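Local coordinates for Oxidored_FMN domain-containing protein ([Pseudomonas] geniculata N1, PDB 6L6J), which is a 6-hydroxypseudooxynicotine amine oxidase (HisD) that carries FMN and a [4Fe-4S] cluster, probably used in its oxidoreductase chemistry, at residues V27-A32 with I42-A47; T31-T36 with S358-T363; T36-M41 with A87-A92. All blocks are in the same frame, centred on the assembly; numbering follows the deposited sequence.

Contact 1: V27-A32 with I42-A47; sequences VPHATA and IAFRKA. With FMN (flavin mononucleotide), chain B.
Arg-45 reaches from helix 38-51 to the carbonyl of His-29, its NH2 giving His-29 O a nearly straight hydrogen bond of 2.8 Å (173° at the hydrogen) that lies in the guanidinium plane and comes almost along the C=O axis. The other nitrogen, NH1, sits over one face of the His-29 ring, 3.7 Å from NE2. Beside it the rings of His-29 and Phe-44 meet rim to rim, planes at 80° and centroids 5.6 Å apart. Phe-44 in turn offers a face to Thr-31, whose CG2 stands 3.6 Å from the ring centroid in a CH-pi contact; having CG anti to the backbone N (chi1 -174°) carries the ring to the loop. With an alanine here in place of His-29, the imidazole is gone although the carbonyl stays, and the rim of Phe-44 and NH1 of Arg-45 would probably face a gap where a ring now packs. On the flavin side, Pro-28 O accepts a 2.6 Å hydrogen bond from FMN O2', and His-29 CB lies 3.5 Å from FMN C5A. One shell further out, Glu-59 on strand 55-62 forms a salt bridge with Arg-45 NH2. Residues 27-32 follow the first strand of the eight-stranded barrel, so the helix that comes next holds the loop lying against the cofactor. Sharing between a carbonyl and a carboxylate gives NH2 two oxygen partners, which probably helps to balance the arginine's charge, and ties the flavin-binding backbone to helix and strand.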
loop_
_atom_site.group_PDB
_atom_site.type_symbol
_atom_site.label_atom_id
_atom_site.label_comp_id
_atom_site.label_asym_id
_atom_site.label_seq_id
_atom_site.Cartn_x
_atom_site.Cartn_y
_atom_site.Cartn_z
ATOM N N VAL A 27 -10.565 6.938 -5.214
ATOM C CA VAL A 27 -10.465 6.195 -6.501
ATOM C C VAL A 27 -10.597 4.709 -6.192
ATOM O O VAL A 27 -10.383 4.291 -5.056
ATOM C CB VAL A 27 -9.166 6.529 -7.249
ATOM C CG1 VAL A 27 -9.263 7.891 -7.907
ATOM C CG2 VAL A 27 -7.934 6.458 -6.346
ATOM N N PRO A 28 -11.004 3.879 -7.175
ATOM C CA PRO A 28 -11.171 2.449 -6.953
ATOM C C PRO A 28 -9.859 1.867 -6.417
ATOM O O PRO A 28 -8.832 2.098 -7.018
ATOM C CB PRO A 28 -11.484 1.835 -8.331
ATOM C CG PRO A 28 -11.802 2.997 -9.235
ATOM C CD PRO A 28 -11.304 4.272 -8.563
ATOM N N HIS A 29 -9.929 1.165 -5.294
ATOM C CA HIS A 29 -8.784 0.429 -4.717
ATOM C C HIS A 29 -9.315 -0.795 -3.967
ATOM O O HIS A 29 -10.225 -0.608 -3.079
ATOM C CB HIS A 29 -7.910 1.367 -3.873
ATOM C CG HIS A 29 -8.312 1.461 -2.444
ATOM N ND1 HIS A 29 -8.130 0.411 -1.577
ATOM C CD2 HIS A 29 -8.853 2.472 -1.733
ATOM C CE1 HIS A 29 -8.565 0.758 -0.382
ATOM N NE2 HIS A 29 -8.993 2.035 -0.440
ATOM N N ALA A 30 -8.812 -1.980 -4.343
ATOM C CA ALA A 30 -9.203 -3.297 -3.793
ATOM C C ALA A 30 -8.904 -3.321 -2.303
ATOM O O ALA A 30 -7.905 -2.721 -1.888
ATOM C CB ALA A 30 -8.480 -4.416 -4.493
ATOM N N THR A 31 -9.753 -4.007 -1.545
ATOM C CA THR A 31 -9.594 -4.199 -0.078
ATOM C C THR A 31 -9.373 -5.680 0.252
ATOM O O THR A 31 -9.104 -5.962 1.445
ATOM C CB THR A 31 -10.815 -3.630 0.659
ATOM O OG1 THR A 31 -11.958 -4.034 -0.093
ATOM C CG2 THR A 31 -10.748 -2.126 0.810
ATOM N N ALA A 32 -9.501 -6.565 -0.748
ATOM C CA ALA A 32 -9.399 -8.040 -0.615
ATOM C C ALA A 32 -10.413 -8.581 0.398
ATOM O O ALA A 32 -10.113 -9.573 1.058
ATOM C CB ALA A 32 -7.992 -8.428 -0.236
ATOM N N ILE A 42 -18.359 -2.983 3.842
ATOM C CA ILE A 42 -19.320 -1.973 4.372
ATOM C C ILE A 42 -18.590 -1.078 5.383
ATOM O O ILE A 42 -18.497 0.115 5.119
ATOM C CB ILE A 42 -20.585 -2.656 4.937
ATOM C CG1 ILE A 42 -21.547 -3.060 3.817
ATOM C CG2 ILE A 42 -21.297 -1.799 5.964
ATOM C CD1 ILE A 42 -22.571 -4.121 4.224
ATOM N N ALA A 43 -18.085 -1.630 6.480
ATOM C CA ALA A 43 -17.400 -0.893 7.577
ATOM C C ALA A 43 -16.185 -0.124 7.014
ATOM O O ALA A 43 -15.929 1.026 7.428
ATOM C CB ALA A 43 -16.986 -1.868 8.668
ATOM N N PHE A 44 -15.442 -0.737 6.094
ATOM C CA PHE A 44 -14.273 -0.096 5.453
ATOM C C PHE A 44 -14.753 1.171 4.760
ATOM O O PHE A 44 -14.275 2.227 5.121
ATOM C CB PHE A 44 -13.542 -1.026 4.477
ATOM C CG PHE A 44 -12.270 -0.412 3.955
ATOM C CD1 PHE A 44 -11.079 -0.524 4.670
ATOM C CD2 PHE A 44 -12.268 0.332 2.776
ATOM C CE1 PHE A 44 -9.914 0.081 4.214
ATOM C CE2 PHE A 44 -11.105 0.943 2.324
ATOM C CZ PHE A 44 -9.932 0.816 3.045
ATOM N N ARG A 45 -15.660 1.052 3.797
ATOM C CA ARG A 45 -16.112 2.180 2.938
ATOM C C ARG A 45 -16.843 3.223 3.798
ATOM O O ARG A 45 -16.539 4.409 3.669
ATOM C CB ARG A 45 -16.996 1.644 1.809
ATOM C CG ARG A 45 -16.336 0.612 0.907
ATOM C CD ARG A 45 -15.116 1.166 0.230
ATOM N NE ARG A 45 -14.419 0.154 -0.537
ATOM C CZ ARG A 45 -13.239 0.303 -1.117
ATOM N NH1 ARG A 45 -12.603 1.455 -1.032
ATOM N NH2 ARG A 45 -12.712 -0.699 -1.801
ATOM N N LYS A 46 -17.736 2.802 4.688
ATOM C CA LYS A 46 -18.460 3.720 5.618
ATOM C C LYS A 46 -17.476 4.741 6.222
ATOM O O LYS A 46 -17.783 5.964 6.218
ATOM C CB LYS A 46 -19.194 2.942 6.715
ATOM C CG LYS A 46 -20.243 3.737 7.485
ATOM C CD LYS A 46 -20.947 2.932 8.592
ATOM C CE LYS A 46 -21.328 3.752 9.817
ATOM N NZ LYS A 46 -21.056 3.023 11.086
ATOM N N ALA A 47 -16.329 4.280 6.714
ATOM C CA ALA A 47 -15.366 5.126 7.456
ATOM C C ALA A 47 -14.911 6.305 6.577
ATOM O O ALA A 47 -14.641 7.424 7.107
ATOM C CB ALA A 47 -14.200 4.297 7.923
HETATM N N1 FMN B . -6.785 0.772 -8.943
HETATM C C2 FMN B . -7.814 0.235 -9.675
HETATM O O2 FMN B . -8.109 0.791 -10.738
HETATM N N3 FMN B . -8.544 -0.825 -9.306
HETATM C C4 FMN B . -8.299 -1.458 -8.147
HETATM O O4 FMN B . -8.967 -2.435 -7.811
HETATM C C4A FMN B . -7.181 -0.970 -7.292
HETATM N N5 FMN B . -6.877 -1.567 -6.114
HETATM C C5A FMN B . -5.905 -1.037 -5.338
HETATM C C6 FMN B . -5.639 -1.600 -4.092
HETATM C C7 FMN B . -4.658 -1.040 -3.298
HETATM C C7M FMN B . -4.344 -1.690 -2.006
HETATM C C8 FMN B . -3.921 0.153 -3.732
HETATM C C8M FMN B . -2.826 0.754 -2.901
HETATM C C9 FMN B . -4.172 0.722 -4.952
HETATM C C9A FMN B . -5.148 0.188 -5.782
HETATM N N10 FMN B . -5.452 0.784 -7.014
HETATM C C10 FMN B . -6.453 0.224 -7.769
HETATM C "C1'" FMN B . -4.744 2.003 -7.519
HETATM C "C2'" FMN B . -5.315 3.256 -6.882
HETATM O "O2'" FMN B . -6.640 3.397 -7.365
HETATM C "C3'" FMN B . -4.541 4.492 -7.227
HETATM O "O3'" FMN B . -4.653 4.728 -8.631
HETATM C "C4'" FMN B . -3.064 4.437 -6.841
HETATM O "O4'" FMN B . -2.915 3.874 -5.516
HETATM C "C5'" FMN B . -2.417 5.813 -6.932
HETATM O "O5'" FMN B . -3.072 6.672 -6.016
HETATM P P FMN B . -2.475 6.898 -4.528
HETATM O O1P FMN B . -1.125 7.551 -4.718
HETATM O O2P FMN B . -3.512 7.778 -3.903
HETATM O O3P FMN B . -2.399 5.514 -3.911
#

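Contact 2: T31-T36 with S358-T363; sequences TAMGMT and SRIRCT. With SF4 (iron/sulfur cluster), chain C.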
loop_
_atom_site.group_PDB
_atom_site.type_symbol
_atom_site.label_atom_id
_atom_site.label_comp_id
_atom_site.label_asym_id
_atom_site.label_seq_id
_atom_site.Cartn_x
_atom_site.Cartn_y
_atom_site.Cartn_z
ATOM N N THR A 31 -9.753 -4.007 -1.545
ATOM C CA THR A 31 -9.594 -4.199 -0.078
ATOM C C THR A 31 -9.373 -5.680 0.252
ATOM O O THR A 31 -9.104 -5.962 1.445
ATOM C CB THR A 31 -10.815 -3.630 0.659
ATOM O OG1 THR A 31 -11.958 -4.034 -0.093
ATOM C CG2 THR A 31 -10.748 -2.126 0.810
ATOM N N ALA A 32 -9.501 -6.565 -0.748
ATOM C CA ALA A 32 -9.399 -8.040 -0.615
ATOM C C ALA A 32 -10.413 -8.581 0.398
ATOM O O ALA A 32 -10.113 -9.573 1.058
ATOM C CB ALA A 32 -7.992 -8.428 -0.236
ATOM N N MET A 33 -11.530 -7.889 0.562
ATOM C CA MET A 33 -12.799 -8.398 1.137
ATOM C C MET A 33 -13.783 -8.418 -0.028
ATOM O O MET A 33 -13.897 -7.352 -0.721
ATOM C CB MET A 33 -13.372 -7.457 2.205
ATOM C CG MET A 33 -12.349 -6.804 3.082
ATOM S SD MET A 33 -12.777 -5.091 3.446
ATOM C CE MET A 33 -11.461 -4.707 4.602
ATOM N N GLY A 34 -14.443 -9.533 -0.287
ATOM C CA GLY A 34 -15.329 -9.610 -1.464
ATOM C C GLY A 34 -16.781 -9.577 -1.036
ATOM O O GLY A 34 -17.084 -8.907 -0.021
ATOM N N MET A 35 -17.619 -10.339 -1.745
ATOM C CA MET A 35 -19.012 -10.646 -1.339
ATOM C C MET A 35 -18.960 -11.608 -0.158
ATOM O O MET A 35 -19.938 -11.689 0.612
ATOM C CB MET A 35 -19.786 -11.282 -2.497
ATOM C CG MET A 35 -19.641 -10.495 -3.783
ATOM S SD MET A 35 -19.787 -8.697 -3.508
ATOM C CE MET A 35 -21.553 -8.496 -3.776
ATOM N N THR A 36 -17.828 -12.280 -0.018
ATOM C CA THR A 36 -17.573 -13.301 1.021
ATOM C C THR A 36 -17.385 -12.589 2.374
ATOM O O THR A 36 -17.597 -13.238 3.398
ATOM C CB THR A 36 -16.456 -14.218 0.506
ATOM O OG1 THR A 36 -15.689 -13.504 -0.467
ATOM C CG2 THR A 36 -16.992 -15.448 -0.193
ATOM N N SER A 358 -5.088 -11.232 0.527
ATOM C CA SER A 358 -5.521 -11.150 1.942
ATOM C C SER A 358 -6.087 -9.759 2.258
ATOM O O SER A 358 -5.612 -8.785 1.674
ATOM C CB SER A 358 -4.399 -11.502 2.891
ATOM O OG SER A 358 -4.604 -10.840 4.142
ATOM N N ARG A 359 -7.026 -9.699 3.214
ATOM C CA ARG A 359 -7.546 -8.453 3.864
ATOM C C ARG A 359 -6.452 -7.367 3.906
ATOM O O ARG A 359 -5.318 -7.672 4.322
ATOM C CB ARG A 359 -8.039 -8.765 5.290
ATOM C CG ARG A 359 -8.993 -7.731 5.870
ATOM C CD ARG A 359 -9.736 -8.206 7.103
ATOM N NE ARG A 359 -8.977 -7.983 8.333
ATOM C CZ ARG A 359 -8.288 -8.911 9.007
ATOM N NH1 ARG A 359 -8.220 -10.162 8.595
ATOM N NH2 ARG A 359 -7.657 -8.582 10.112
ATOM N N ILE A 360 -6.804 -6.150 3.510
ATOM C CA ILE A 360 -5.916 -4.943 3.471
ATOM C C ILE A 360 -5.527 -4.523 4.897
ATOM O O ILE A 360 -6.308 -4.741 5.819
ATOM C CB ILE A 360 -6.600 -3.791 2.703
ATOM C CG1 ILE A 360 -5.671 -2.578 2.521
ATOM C CG2 ILE A 360 -7.899 -3.382 3.377
ATOM C CD1 ILE A 360 -6.197 -1.539 1.558
ATOM N N ARG A 361 -4.333 -3.962 5.060
ATOM C CA ARG A 361 -3.860 -3.319 6.318
ATOM C C ARG A 361 -3.105 -2.039 5.951
ATOM O O ARG A 361 -2.762 -1.894 4.770
ATOM C CB ARG A 361 -2.934 -4.245 7.117
ATOM C CG ARG A 361 -1.503 -4.294 6.590
ATOM C CD ARG A 361 -0.761 -5.518 7.071
ATOM N NE ARG A 361 -0.539 -5.476 8.512
ATOM C CZ ARG A 361 -0.022 -6.476 9.217
ATOM N NH1 ARG A 361 0.308 -7.608 8.612
ATOM N NH2 ARG A 361 0.144 -6.347 10.526
ATOM N N CYS A 362 -2.804 -1.196 6.939
ATOM C CA CYS A 362 -2.044 0.077 6.774
ATOM C C CYS A 362 -1.053 0.255 7.929
ATOM O O CYS A 362 -1.443 0.122 9.096
ATOM C CB CYS A 362 -2.969 1.284 6.709
ATOM S SG CYS A 362 -2.099 2.865 6.536
ATOM N N THR A 363 0.201 0.551 7.600
ATOM C CA THR A 363 1.271 0.810 8.598
ATOM C C THR A 363 0.864 1.980 9.519
ATOM O O THR A 363 1.166 1.914 10.778
ATOM C CB THR A 363 2.588 1.088 7.878
ATOM O OG1 THR A 363 2.722 0.013 6.948
ATOM C CG2 THR A 363 3.754 1.205 8.839
HETATM FE FE1 SF4 C . 1.888 2.391 3.891
HETATM FE FE2 SF4 C . 0.130 4.589 2.787
HETATM FE FE3 SF4 C . -0.863 2.796 4.960
HETATM FE FE4 SF4 C . -0.571 1.753 2.140
HETATM S S1 SF4 C . -1.575 3.345 3.018
HETATM S S2 SF4 C . 0.175 1.169 4.055
HETATM S S3 SF4 C . 1.166 2.927 1.930
HETATM S S4 SF4 C . 0.802 4.015 4.725
#
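Thr-31 O accepts a hydrogen bond of 3.1 Å from Ile-360 N (145° at the hydrogen), which brings two irregular backbones side by side, with the CA atoms of Ala-32 and Arg-359 4.9 Å apart. Ile-360 gives the largest single share of the packing. Its CG1 is anti to the backbone N (chi1 -174°), which leaves the CG2 branch facing the loop, 4.0 Å from Thr-31 CB and near the carbonyl oxygen that its own N-H holds. Met-33 bends at chi2 and brings its terminal methyl in across the isoleucine: CE lies 4.0 Å from Ile-360 CG2 and 4.1 Å from Arg-359 CG, bridging the two neighbours. Ala-32, whose backbone takes a left-handed conformation, turns its methyl to the carbonyl of Ser-358. Arg-359 contributes its aliphatic part here, while its head is occupied elsewhere, NH2 in a salt bridge with Glu-370 and NE bonded to Gly-369 O. Ile-360 also touches FMN and packs on Ile-324 of helix 321-325. Two residues on, Cys-362 SG is bound to an iron of the cluster, FE3, at 2.0 Å. The loop that closes the first barrel strand is thus stitched to the segment bearing the last cluster ligand. Cys-344, Cys-347 and Cys-350 complete the set, a closely spaced cysteine motif, CX2CX2CX11C here, consistent with the [4Fe-4S] sites beside FMN in relatives such as trimethylamine dehydrogenase.

Contact 3: T36-M41 with A87-A92; sequences TALEEM and ARVVAA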
loop_
_atom_site.group_PDB
_atom_site.type_symbol
_atom_site.label_atom_id
_atom_site.label_comp_id
_atom_site.label_asym_id
_atom_site.label_seq_id
_atom_site.Cartn_x
_atom_site.Cartn_y
_atom_site.Cartn_z
ATOM N N THR A 36 -17.828 -12.280 -0.018
ATOM C CA THR A 36 -17.573 -13.301 1.021
ATOM C C THR A 36 -17.385 -12.589 2.374
ATOM O O THR A 36 -17.597 -13.238 3.398
ATOM C CB THR A 36 -16.456 -14.218 0.506
ATOM O OG1 THR A 36 -15.689 -13.504 -0.467
ATOM C CG2 THR A 36 -16.992 -15.448 -0.193
ATOM N N ALA A 37 -17.066 -11.291 2.381
ATOM C CA ALA A 37 -16.815 -10.486 3.602
ATOM C C ALA A 37 -17.441 -9.095 3.424
ATOM O O ALA A 37 -16.726 -8.062 3.479
ATOM C CB ALA A 37 -15.335 -10.418 3.889
ATOM N N LEU A 38 -18.762 -9.085 3.245
ATOM C CA LEU A 38 -19.590 -7.877 2.979
ATOM C C LEU A 38 -19.406 -6.854 4.113
ATOM O O LEU A 38 -19.302 -5.653 3.828
ATOM C CB LEU A 38 -21.048 -8.332 2.841
ATOM C CG LEU A 38 -22.031 -7.333 2.233
ATOM C CD1 LEU A 38 -21.610 -6.928 0.831
ATOM C CD2 LEU A 38 -23.444 -7.918 2.227
ATOM N N GLU A 39 -19.393 -7.319 5.363
ATOM C CA GLU A 39 -19.415 -6.429 6.555
ATOM C C GLU A 39 -18.089 -5.664 6.627
ATOM O O GLU A 39 -18.098 -4.458 7.005
ATOM C CB GLU A 39 -19.720 -7.249 7.806
ATOM C CG GLU A 39 -21.141 -7.793 7.833
ATOM C CD GLU A 39 -22.205 -6.751 8.142
ATOM O OE1 GLU A 39 -23.343 -6.889 7.614
ATOM O OE2 GLU A 39 -21.897 -5.797 8.911
ATOM N N GLU A 40 -17.001 -6.334 6.244
ATOM C CA GLU A 40 -15.632 -5.749 6.165
ATOM C C GLU A 40 -15.669 -4.579 5.161
ATOM O O GLU A 40 -15.307 -3.440 5.528
ATOM C CB GLU A 40 -14.618 -6.843 5.817
ATOM C CG GLU A 40 -14.699 -8.046 6.743
ATOM C CD GLU A 40 -13.530 -9.023 6.725
ATOM O OE1 GLU A 40 -12.679 -8.941 5.800
ATOM O OE2 GLU A 40 -13.506 -9.909 7.616
ATOM N N MET A 41 -16.118 -4.859 3.940
ATOM C CA MET A 41 -16.297 -3.880 2.843
ATOM C C MET A 41 -17.168 -2.700 3.307
ATOM O O MET A 41 -16.720 -1.554 3.196
ATOM C CB MET A 41 -16.953 -4.610 1.676
ATOM C CG MET A 41 -17.232 -3.751 0.489
ATOM S SD MET A 41 -17.688 -4.870 -0.852
ATOM C CE MET A 41 -16.051 -5.370 -1.376
ATOM N N ALA A 87 -26.025 -2.906 -2.506
ATOM C CA ALA A 87 -26.947 -1.813 -2.106
ATOM C C ALA A 87 -26.639 -1.382 -0.666
ATOM O O ALA A 87 -26.775 -0.197 -0.348
ATOM C CB ALA A 87 -28.372 -2.259 -2.244
ATOM N N ARG A 88 -26.224 -2.324 0.172
ATOM C CA ARG A 88 -25.825 -2.041 1.573
ATOM C C ARG A 88 -24.582 -1.141 1.567
ATOM O O ARG A 88 -24.514 -0.243 2.427
ATOM C CB ARG A 88 -25.571 -3.350 2.319
ATOM C CG ARG A 88 -26.726 -4.338 2.223
ATOM C CD ARG A 88 -27.210 -4.823 3.563
ATOM N NE ARG A 88 -26.457 -5.959 4.066
ATOM C CZ ARG A 88 -25.750 -5.971 5.193
ATOM N NH1 ARG A 88 -25.656 -4.889 5.943
ATOM N NH2 ARG A 88 -25.123 -7.076 5.565
ATOM N N VAL A 89 -23.643 -1.396 0.638
ATOM C CA VAL A 89 -22.362 -0.650 0.514
ATOM C C VAL A 89 -22.719 0.789 0.147
ATOM O O VAL A 89 -22.272 1.721 0.860
ATOM C CB VAL A 89 -21.432 -1.269 -0.542
ATOM C CG1 VAL A 89 -20.083 -0.561 -0.548
ATOM C CG2 VAL A 89 -21.247 -2.773 -0.357
ATOM N N VAL A 90 -23.520 0.945 -0.913
ATOM C CA VAL A 90 -24.077 2.249 -1.377
ATOM C C VAL A 90 -24.703 2.996 -0.194
ATOM O O VAL A 90 -24.400 4.191 -0.025
ATOM C CB VAL A 90 -25.091 2.039 -2.520
ATOM C CG1 VAL A 90 -25.782 3.330 -2.947
ATOM C CG2 VAL A 90 -24.407 1.380 -3.719
ATOM N N ALA A 91 -25.530 2.326 0.597
ATOM C CA ALA A 91 -26.299 2.921 1.719
ATOM C C ALA A 91 -25.340 3.484 2.769
ATOM O O ALA A 91 -25.562 4.640 3.204
ATOM C CB ALA A 91 -27.239 1.916 2.320
ATOM N N ALA A 92 -24.293 2.736 3.119
ATOM C CA ALA A 92 -23.272 3.123 4.124
ATOM C C ALA A 92 -22.427 4.292 3.605
ATOM O O ALA A 92 -21.844 5.037 4.437
ATOM C CB ALA A 92 -22.406 1.938 4.473
#
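Glu-39 OE1 takes a hydrogen bond of 2.7 Å from Arg-88 NH2, straight enough (164° at the hydrogen) to make a well-formed salt bridge between two neighbouring helices of the TIM barrel's outer layer. Helix 38-51 follows the first barrel strand and helix 83-94 the second, so the contact joins the first two helices that wrap the barrel. The carboxylate oxygen meets the guanidinium at its edge, near its plane, and the donor arrives nearly along the C-O bond; the two flat groups are nonetheless turned 37° against each other. OE1 is 3.5 Å from Arg-88 NH1, so the single short bond is to NH2. Both side chains are bent to reach this. Glu-39 leaves its helix pointing away from the partner and bends back at chi2, and Arg-88 bends at chi2 and chi3. Because Arg-88 is exposed, solvent is likely to screen this pair, which lies on the outer margin of the interface. Leu-38 crosses the arginine at about a right angle, its CD2 methyl 3.8 Å from Arg-88 NH2, and sets carbon beside the bridge. Deeper in, packing turns apolar around Val-89, where Val-89 CA lies 7.3 Å from Met-41 CA. Val-89 rests on Leu-58 and Met-41 on Glu-59, both of strand 55-62, which places this inner half of the interface against the barrel wall. Leu-38 and Met-41, one helical turn apart, converge on a single methyl: Leu-38 CD1 is 4.3 Å from Val-89 CG2, and Met-41, bent at chi3 (-81°) with CE on the far side of SD from the valine, touches that same CG2 with its SD at 4.2 Å.

All three contacts gather at one side of the FMN-bearing barrel. Contacts 1 and 2 share Thr-31 and Ala-32, with centres about 8 Å apart, and meet where Ile-360 CD1 packs against His-29 CE1. Contact 3 lies about 9 Å from contact 1 and 13 Å from contact 2, centre to centre, further from the chain's centre. Helix 38-51 serves contacts 1 and 3, and Ile-42 packs on Arg-88 between them. Along the chain, contact 3 is nested within the long loop closed by contact 2, while the segments of contacts 1 and 3 alternate. Together they link outer barrel helices, through the flavin loop, to the segment carrying a cluster cysteine.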